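Fimbrium subunit Fim1C (PDB 4QB7) probably forms part of the tip of the fimbrium, a cell-surface filament that mediates adhesion and biofilm formation. Local coordinates at residues V128-D139 with T265-V273. Residues are numbered along the deposited sequence; the frame is centred on the assembly and turned at random.
Sequences VKTSNNWKDMID and TEALYFIPV. With SO4 (sulfate ion), chain R.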
loop_
_atom_site.group_PDB
_atom_site.type_symbol
_atom_site.label_atom_id
_atom_site.label_comp_id
_atom_site.label_asym_id
_atom_site.label_seq_id
_atom_site.Cartn_x
_atom_site.Cartn_y
_atom_site.Cartn_z
ATOM N N VAL A 128 -10.193 0.540 0.345
ATOM C CA VAL A 128 -9.322 -0.210 -0.558
ATOM C C VAL A 128 -10.080 -0.478 -1.865
ATOM O O VAL A 128 -11.196 -0.996 -1.836
ATOM C CB VAL A 128 -8.804 -1.515 0.100
ATOM C CG1 VAL A 128 -7.946 -2.314 -0.863
ATOM C CG2 VAL A 128 -8.018 -1.207 1.367
ATOM N N LYS A 129 -9.463 -0.092 -3.002
ATOM C CA LYS A 129 -9.970 -0.263 -4.367
ATOM C C LYS A 129 -9.659 -1.703 -4.815
ATOM O O LYS A 129 -8.494 -2.058 -4.956
ATOM C CB LYS A 129 -9.294 0.780 -5.277
ATOM C CG LYS A 129 -10.186 1.492 -6.277
ATOM C CD LYS A 129 -9.530 2.813 -6.695
ATOM C CE LYS A 129 -10.217 3.467 -7.872
ATOM N NZ LYS A 129 -10.007 4.946 -7.924
ATOM N N THR A 130 -10.692 -2.544 -5.003
ATOM C CA THR A 130 -10.526 -3.962 -5.414
ATOM C C THR A 130 -10.810 -4.186 -6.916
ATOM O O THR A 130 -10.558 -5.274 -7.417
ATOM C CB THR A 130 -11.427 -4.876 -4.580
ATOM O OG1 THR A 130 -12.791 -4.520 -4.818
ATOM C CG2 THR A 130 -11.122 -4.803 -3.081
ATOM N N SER A 131 -11.298 -3.149 -7.626
ATOM C CA SER A 131 -11.659 -3.170 -9.042
ATOM C C SER A 131 -10.448 -3.394 -9.943
ATOM O O SER A 131 -9.311 -3.205 -9.505
ATOM C CB SER A 131 -12.367 -1.874 -9.427
ATOM O OG SER A 131 -11.510 -0.743 -9.364
ATOM N N ASN A 132 -10.712 -3.786 -11.214
ATOM C CA ASN A 132 -9.749 -4.094 -12.283
ATOM C C ASN A 132 -8.712 -5.108 -11.782
ATOM O O ASN A 132 -7.517 -4.878 -11.880
ATOM C CB ASN A 132 -9.099 -2.809 -12.850
ATOM C CG ASN A 132 -8.061 -2.989 -13.952
ATOM O OD1 ASN A 132 -8.018 -3.993 -14.688
ATOM N ND2 ASN A 132 -7.163 -2.020 -14.049
ATOM N N ASN A 133 -9.179 -6.225 -11.222
ATOM C CA ASN A 133 -8.324 -7.305 -10.716
ATOM C C ASN A 133 -7.137 -6.818 -9.867
ATOM O O ASN A 133 -6.006 -7.242 -10.094
ATOM C CB ASN A 133 -7.849 -8.197 -11.857
ATOM C CG ASN A 133 -9.019 -8.953 -12.414
ATOM O OD1 ASN A 133 -9.383 -8.772 -13.577
ATOM N ND2 ASN A 133 -9.718 -9.724 -11.554
ATOM N N TRP A 134 -7.423 -5.947 -8.858
ATOM C CA TRP A 134 -6.474 -5.396 -7.873
ATOM C C TRP A 134 -5.395 -4.485 -8.482
ATOM O O TRP A 134 -4.436 -4.145 -7.790
ATOM C CB TRP A 134 -5.792 -6.540 -7.085
ATOM C CG TRP A 134 -6.768 -7.527 -6.522
ATOM C CD1 TRP A 134 -7.220 -8.670 -7.118
ATOM C CD2 TRP A 134 -7.500 -7.392 -5.300
ATOM N NE1 TRP A 134 -8.182 -9.262 -6.334
ATOM C CE2 TRP A 134 -8.375 -8.495 -5.210
ATOM C CE3 TRP A 134 -7.485 -6.455 -4.259
ATOM C CZ2 TRP A 134 -9.213 -8.695 -4.109
ATOM C CZ3 TRP A 134 -8.314 -6.651 -3.170
ATOM C CH2 TRP A 134 -9.167 -7.760 -3.101
ATOM N N LYS A 135 -5.553 -4.067 -9.744
ATOM C CA LYS A 135 -4.532 -3.304 -10.458
ATOM C C LYS A 135 -4.752 -1.823 -10.318
ATOM O O LYS A 135 -3.930 -1.051 -10.799
ATOM C CB LYS A 135 -4.448 -3.738 -11.947
ATOM C CG LYS A 135 -4.242 -5.263 -12.090
ATOM C CD LYS A 135 -3.582 -5.729 -13.369
ATOM C CE LYS A 135 -3.958 -7.147 -13.743
ATOM N NZ LYS A 135 -5.233 -7.196 -14.526
ATOM N N ASP A 136 -5.806 -1.415 -9.596
ATOM C CA ASP A 136 -6.139 -0.007 -9.386
ATOM C C ASP A 136 -5.928 0.461 -7.935
ATOM O O ASP A 136 -6.328 1.580 -7.614
ATOM C CB ASP A 136 -7.611 0.231 -9.761
ATOM C CG ASP A 136 -7.957 0.168 -11.233
ATOM O OD1 ASP A 136 -7.019 0.030 -12.062
ATOM O OD2 ASP A 136 -9.175 0.255 -11.561
HETATM N N MSE A 137 -5.334 -0.385 -7.054
HETATM C CA MSE A 137 -5.127 -0.070 -5.630
HETATM C C MSE A 137 -4.267 1.164 -5.504
HETATM O O MSE A 137 -3.336 1.359 -6.289
HETATM C CB MSE A 137 -4.502 -1.252 -4.849
HETATM C CG MSE A 137 -5.281 -2.557 -4.988
HETATM SE SE MSE A 137 -4.495 -3.995 -4.018
HETATM C CE MSE A 137 -5.533 -3.962 -2.519
ATOM N N ILE A 138 -4.621 2.019 -4.550
ATOM C CA ILE A 138 -3.945 3.275 -4.297
ATOM C C ILE A 138 -2.797 3.077 -3.306
ATOM O O ILE A 138 -2.970 2.433 -2.272
ATOM C CB ILE A 138 -5.005 4.281 -3.770
ATOM C CG1 ILE A 138 -6.172 4.528 -4.779
ATOM C CG2 ILE A 138 -4.387 5.568 -3.231
ATOM C CD1 ILE A 138 -5.808 4.927 -6.191
ATOM N N ASP A 139 -1.620 3.634 -3.628
ATOM C CA ASP A 139 -0.466 3.644 -2.721
ATOM C C ASP A 139 -0.560 4.983 -1.975
ATOM O O ASP A 139 -0.004 5.992 -2.425
ATOM C CB ASP A 139 0.850 3.453 -3.498
ATOM C CG ASP A 139 2.129 3.569 -2.687
ATOM O OD1 ASP A 139 2.050 3.496 -1.434
ATOM O OD2 ASP A 139 3.222 3.733 -3.310
ATOM N N THR A 265 6.193 -5.025 -11.822
ATOM C CA THR A 265 5.575 -3.721 -11.638
ATOM C C THR A 265 4.295 -3.765 -10.787
ATOM O O THR A 265 3.817 -2.702 -10.384
ATOM C CB THR A 265 5.294 -3.098 -13.012
ATOM O OG1 THR A 265 4.606 -4.045 -13.839
ATOM C CG2 THR A 265 6.570 -2.655 -13.705
ATOM N N GLU A 266 3.759 -4.961 -10.492
ATOM C CA GLU A 266 2.520 -5.090 -9.730
ATOM C C GLU A 266 2.733 -5.554 -8.264
ATOM O O GLU A 266 3.593 -6.397 -7.978
ATOM C CB GLU A 266 1.547 -6.010 -10.474
ATOM C CG GLU A 266 1.057 -5.346 -11.756
ATOM C CD GLU A 266 0.283 -6.156 -12.779
ATOM O OE1 GLU A 266 0.149 -7.394 -12.627
ATOM O OE2 GLU A 266 -0.176 -5.534 -13.762
ATOM N N ALA A 267 1.973 -4.926 -7.336
ATOM C CA ALA A 267 1.972 -5.203 -5.895
ATOM C C ALA A 267 0.606 -4.864 -5.299
ATOM O O ALA A 267 -0.177 -4.157 -5.930
ATOM C CB ALA A 267 3.059 -4.408 -5.197
ATOM N N LEU A 268 0.315 -5.378 -4.097
ATOM C CA LEU A 268 -0.946 -5.138 -3.387
ATOM C C LEU A 268 -0.698 -4.185 -2.251
ATOM O O LEU A 268 0.326 -4.293 -1.582
ATOM C CB LEU A 268 -1.530 -6.462 -2.854
ATOM C CG LEU A 268 -1.748 -7.610 -3.858
ATOM C CD1 LEU A 268 -2.043 -8.878 -3.139
ATOM C CD2 LEU A 268 -2.904 -7.314 -4.818
ATOM N N TYR A 269 -1.617 -3.235 -2.034
ATOM C CA TYR A 269 -1.504 -2.205 -0.984
ATOM C C TYR A 269 -2.732 -2.228 -0.132
ATOM O O TYR A 269 -3.802 -1.809 -0.575
ATOM C CB TYR A 269 -1.296 -0.788 -1.580
ATOM C CG TYR A 269 -0.287 -0.728 -2.701
ATOM C CD1 TYR A 269 1.074 -0.837 -2.445
ATOM C CD2 TYR A 269 -0.694 -0.582 -4.023
ATOM C CE1 TYR A 269 2.013 -0.795 -3.476
ATOM C CE2 TYR A 269 0.240 -0.512 -5.065
ATOM C CZ TYR A 269 1.592 -0.633 -4.784
ATOM O OH TYR A 269 2.516 -0.626 -5.793
ATOM N N PHE A 270 -2.582 -2.699 1.103
ATOM C CA PHE A 270 -3.705 -2.842 2.036
ATOM C C PHE A 270 -3.601 -1.924 3.237
ATOM O O PHE A 270 -2.487 -1.553 3.599
ATOM C CB PHE A 270 -3.730 -4.296 2.565
ATOM C CG PHE A 270 -4.215 -5.345 1.598
ATOM C CD1 PHE A 270 -5.574 -5.547 1.392
ATOM C CD2 PHE A 270 -3.317 -6.141 0.904
ATOM C CE1 PHE A 270 -6.022 -6.515 0.487
ATOM C CE2 PHE A 270 -3.768 -7.136 0.028
ATOM C CZ PHE A 270 -5.117 -7.312 -0.177
ATOM N N ILE A 271 -4.765 -1.633 3.909
ATOM C CA ILE A 271 -4.814 -0.963 5.208
ATOM C C ILE A 271 -4.087 -1.968 6.140
ATOM O O ILE A 271 -4.388 -3.178 6.089
ATOM C CB ILE A 271 -6.251 -0.594 5.663
ATOM C CG1 ILE A 271 -6.906 0.407 4.697
ATOM C CG2 ILE A 271 -6.238 -0.031 7.082
ATOM C CD1 ILE A 271 -8.363 0.480 4.775
ATOM N N PRO A 272 -3.033 -1.529 6.871
ATOM C CA PRO A 272 -2.255 -2.490 7.673
ATOM C C PRO A 272 -3.052 -3.107 8.826
ATOM O O PRO A 272 -4.129 -2.607 9.193
ATOM C CB PRO A 272 -1.085 -1.639 8.188
ATOM C CG PRO A 272 -1.607 -0.267 8.217
ATOM C CD PRO A 272 -2.522 -0.150 7.042
ATOM N N VAL A 273 -2.532 -4.201 9.386
ATOM C CA VAL A 273 -3.161 -4.845 10.544
ATOM C C VAL A 273 -2.378 -4.367 11.779
ATOM O O VAL A 273 -1.147 -4.449 11.791
ATOM C CB VAL A 273 -3.227 -6.402 10.430
ATOM C CG1 VAL A 273 -3.819 -7.010 11.685
ATOM C CG2 VAL A 273 -4.047 -6.828 9.218
HETATM S S SO4 R . -13.981 -4.918 -11.846
HETATM O O1 SO4 R . -13.295 -3.703 -12.282
HETATM O O2 SO4 R . -13.208 -5.689 -10.839
HETATM O O3 SO4 R . -15.272 -4.537 -11.275
HETATM O O4 SO4 R . -14.172 -5.765 -13.026
HETATM O O HOH W 1 -2.111 -3.014 -7.366
HETATM O O HOH W 2 -4.981 0.586 -1.333
#
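Met-137, a selenomethionine, lies against Leu-268, Tyr-269 and Phe-270. A bend at chi3 (98°) turns its CE over one face of the Phe-270 ring, a CH-pi contact 4.1 Å from the centroid. SE lies farther above this ring, 5.3 Å from its centroid, a Met-aromatic contact. SE also packs 3.8 Å from Leu-268 CD2, which touches Trp-134 CB. Asp-139 CB stands above the centre of the Tyr-269 ring, 4.2 Å from its centroid, while Met-137 CB meets the ring edge. Val-128 CG2 packs on Ile-271 CD1. The contact joins loop 128-139 to strand 259-270, which pairs antiparallel with strand 159-178 in the large mixed sheet of this fimbrillin-like protein (transthyretin clan). Two waters each donate hydrogen bonds to two carbonyls: Trp-134 O and Ala-267 O, Ile-138 O and Tyr-269 O. Lys-135 CD lies 3.4 Å from Glu-266 OE2, but Lys-135 NZ stays 5.4 Å from it, too far for a salt bridge. With an alanine at Glu-266 the carboxylate is gone, and Lys-135 CD would probably lose its cover. Farther out, Trp-134 NE1 hydrogen-bonds Asp-230 O, and Asp-139 OD1 hydrogen-bonds His-166 ND1. Asn-132 ND2 gives Asp-136 OD1 a nearly straight hydrogen bond (166°) from above the carboxylate plane.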